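Local coordinates for tautomerase (Advenella mimigardefordensis DPN7, PDB 6VVW), which belongs to the tautomerase superfamily, small beta-alpha-beta proteins related to MIF, and assembles as a trimer of identical subunits, at residues Leu4-Thr9 and Ile41-Ile46. Numbering follows the deposited sequence.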
loop_
_atom_site.group_PDB
_atom_site.type_symbol
_atom_site.label_atom_id
_atom_site.label_comp_id
_atom_site.label_asym_id
_atom_site.label_seq_id
_atom_site.Cartn_x
_atom_site.Cartn_y
_atom_site.Cartn_z
ATOM N N LEU A 4 -5.272 6.463 -5.847
ATOM C CA LEU A 4 -3.891 6.199 -6.204
ATOM C C LEU A 4 -3.020 6.571 -5.029
ATOM O O LEU A 4 -3.298 7.544 -4.329
ATOM C CB LEU A 4 -3.463 6.984 -7.436
ATOM C CG LEU A 4 -3.521 6.249 -8.771
ATOM C CD1 LEU A 4 -4.947 6.088 -9.280
ATOM C CD2 LEU A 4 -2.723 7.037 -9.769
ATOM N N GLN A 5 -2.014 5.749 -4.777
ATOM C CA GLN A 5 -0.962 6.083 -3.835
ATOM C C GLN A 5 0.330 5.922 -4.596
ATOM O O GLN A 5 0.443 5.021 -5.432
ATOM C CB GLN A 5 -0.981 5.181 -2.579
ATOM C CG GLN A 5 -2.328 5.110 -1.909
ATOM C CD GLN A 5 -2.292 4.386 -0.581
ATOM O OE1 GLN A 5 -1.283 3.778 -0.217
ATOM N NE2 GLN A 5 -3.391 4.469 0.169
ATOM N N VAL A 6 1.288 6.803 -4.325
ATOM C CA VAL A 6 2.481 6.949 -5.155
ATOM C C VAL A 6 3.692 7.140 -4.261
ATOM O O VAL A 6 3.679 7.997 -3.372
ATOM C CB VAL A 6 2.370 8.151 -6.112
ATOM C CG1 VAL A 6 3.441 8.068 -7.154
ATOM C CG2 VAL A 6 0.992 8.247 -6.728
ATOM N N GLN A 7 4.755 6.380 -4.517
ATOM C CA GLN A 7 6.047 6.622 -3.892
ATOM C C GLN A 7 7.002 7.156 -4.945
ATOM O O GLN A 7 7.235 6.500 -5.964
ATOM C CB GLN A 7 6.605 5.352 -3.264
ATOM C CG GLN A 7 5.904 4.972 -1.990
ATOM C CD GLN A 7 6.336 3.618 -1.432
ATOM O OE1 GLN A 7 7.234 2.956 -1.966
ATOM N NE2 GLN A 7 5.688 3.199 -0.336
ATOM N N VAL A 8 7.539 8.352 -4.708
ATOM C CA VAL A 8 8.573 8.921 -5.559
ATOM C C VAL A 8 9.835 9.092 -4.734
ATOM O O VAL A 8 9.760 9.334 -3.532
ATOM C CB VAL A 8 8.130 10.269 -6.149
ATOM C CG1 VAL A 8 7.709 11.190 -5.043
ATOM C CG2 VAL A 8 9.254 10.883 -6.965
ATOM N N THR A 9 10.994 8.963 -5.365
ATOM C CA THR A 9 12.224 9.320 -4.666
ATOM C C THR A 9 12.115 10.772 -4.191
ATOM O O THR A 9 11.557 11.628 -4.885
ATOM C CB THR A 9 13.443 9.118 -5.581
ATOM O OG1 THR A 9 14.614 8.883 -4.797
ATOM C CG2 THR A 9 13.717 10.334 -6.427
ATOM N N ILE A 41 -5.593 10.826 -5.452
ATOM C CA ILE A 41 -4.189 10.500 -5.655
ATOM C C ILE A 41 -3.428 11.029 -4.466
ATOM O O ILE A 41 -3.641 12.169 -4.049
ATOM C CB ILE A 41 -3.629 11.111 -6.950
ATOM C CG1 ILE A 41 -4.277 10.460 -8.165
ATOM C CG2 ILE A 41 -2.140 10.921 -6.994
ATOM C CD1 ILE A 41 -4.230 11.293 -9.410
ATOM N N SER A 42 -2.535 10.217 -3.922
ATOM C CA SER A 42 -1.745 10.608 -2.765
ATOM C C SER A 42 -0.273 10.421 -3.083
ATOM O O SER A 42 0.134 9.331 -3.489
ATOM C CB SER A 42 -2.129 9.773 -1.557
ATOM O OG SER A 42 -1.283 8.644 -1.437
ATOM N N LEU A 43 0.536 11.454 -2.872
ATOM C CA LEU A 43 1.971 11.333 -3.082
ATOM C C LEU A 43 2.711 11.287 -1.752
ATOM O O LEU A 43 2.426 12.084 -0.851
ATOM C CB LEU A 43 2.499 12.491 -3.934
ATOM C CG LEU A 43 3.983 12.337 -4.256
ATOM C CD1 LEU A 43 4.120 11.012 -4.930
ATOM C CD2 LEU A 43 4.463 13.403 -5.189
ATOM N N HIS A 44 3.688 10.371 -1.647
ATOM C CA HIS A 44 4.436 10.123 -0.410
ATOM C C HIS A 44 5.908 9.939 -0.761
ATOM O O HIS A 44 6.338 8.819 -1.048
ATOM C CB HIS A 44 3.876 8.901 0.296
ATOM C CG HIS A 44 4.803 8.268 1.290
ATOM N ND1 HIS A 44 5.685 8.992 2.067
ATOM C CD2 HIS A 44 4.962 6.972 1.652
ATOM C CE1 HIS A 44 6.348 8.169 2.862
ATOM N NE2 HIS A 44 5.936 6.937 2.623
ATOM N N GLU A 45 6.680 11.025 -0.712
ATOM C CA GLU A 45 8.065 10.952 -1.149
ATOM C C GLU A 45 8.902 10.127 -0.186
ATOM O O GLU A 45 8.629 10.045 1.009
ATOM C CB GLU A 45 8.700 12.329 -1.273
ATOM C CG GLU A 45 7.755 13.486 -1.473
ATOM C CD GLU A 45 8.510 14.799 -1.542
ATOM O OE1 GLU A 45 9.689 14.774 -1.943
ATOM O OE2 GLU A 45 7.924 15.855 -1.226
ATOM N N ILE A 46 9.962 9.543 -0.724
ATOM C CA ILE A 46 10.754 8.539 -0.039
ATOM C C ILE A 46 12.203 8.986 -0.077
ATOM O O ILE A 46 12.708 9.383 -1.133
ATOM C CB ILE A 46 10.601 7.155 -0.693
ATOM C CG1 ILE A 46 9.167 6.653 -0.557
ATOM C CG2 ILE A 46 11.539 6.181 -0.055
ATOM C CD1 ILE A 46 9.075 5.167 -0.569
#
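Leu-4 to Val-8 and Ile-41 to Leu-43 run parallel, their axes 4.5 Å apart and 18° askew, as the two strands of a beta-alpha-beta unit of the tautomerase fold, with helix 16-30 as the crossover. Within these residues Ser-42 N gives to Leu-4 O (2.8 Å); Val-6 N returns a weak bond to Ser-42 O, and His-44 N reaches Val-6 O at 2.9 Å. Beyond it Val-8 N and His-44 O are 3.9 Å apart, yet Ile-46 N still bonds to Val-8 O (2.8 Å).

Leu-4, Val-6, Ile-41 and Leu-43 point to one face, where aliphatic chains suit the cover of the helix: Leu-4 packs on Ile-28, Ile-41 on Leu-21. Leu-4 and Ile-41 lie side by side, while Leu-43, its CG anti to the backbone N (chi1 -176°), carries CD1 across to Val-6 CB and Val-8 CG1, 3.6 Å from each.

Gln-5 and Ser-42 point to the other face; there the small hydroxyl of Ser-42 reaches the neighbouring subunit, its OG bonded to Gln-7 OE1 of the second subunit, and Gln-7 OE1 here accepts the equivalent bond from Ser-42 OG of the third subunit. Ile-46 crosses the extended Gln-7 chain obliquely, packing on its methylenes and bringing CD1 within 3.2 Å of the amide OE1.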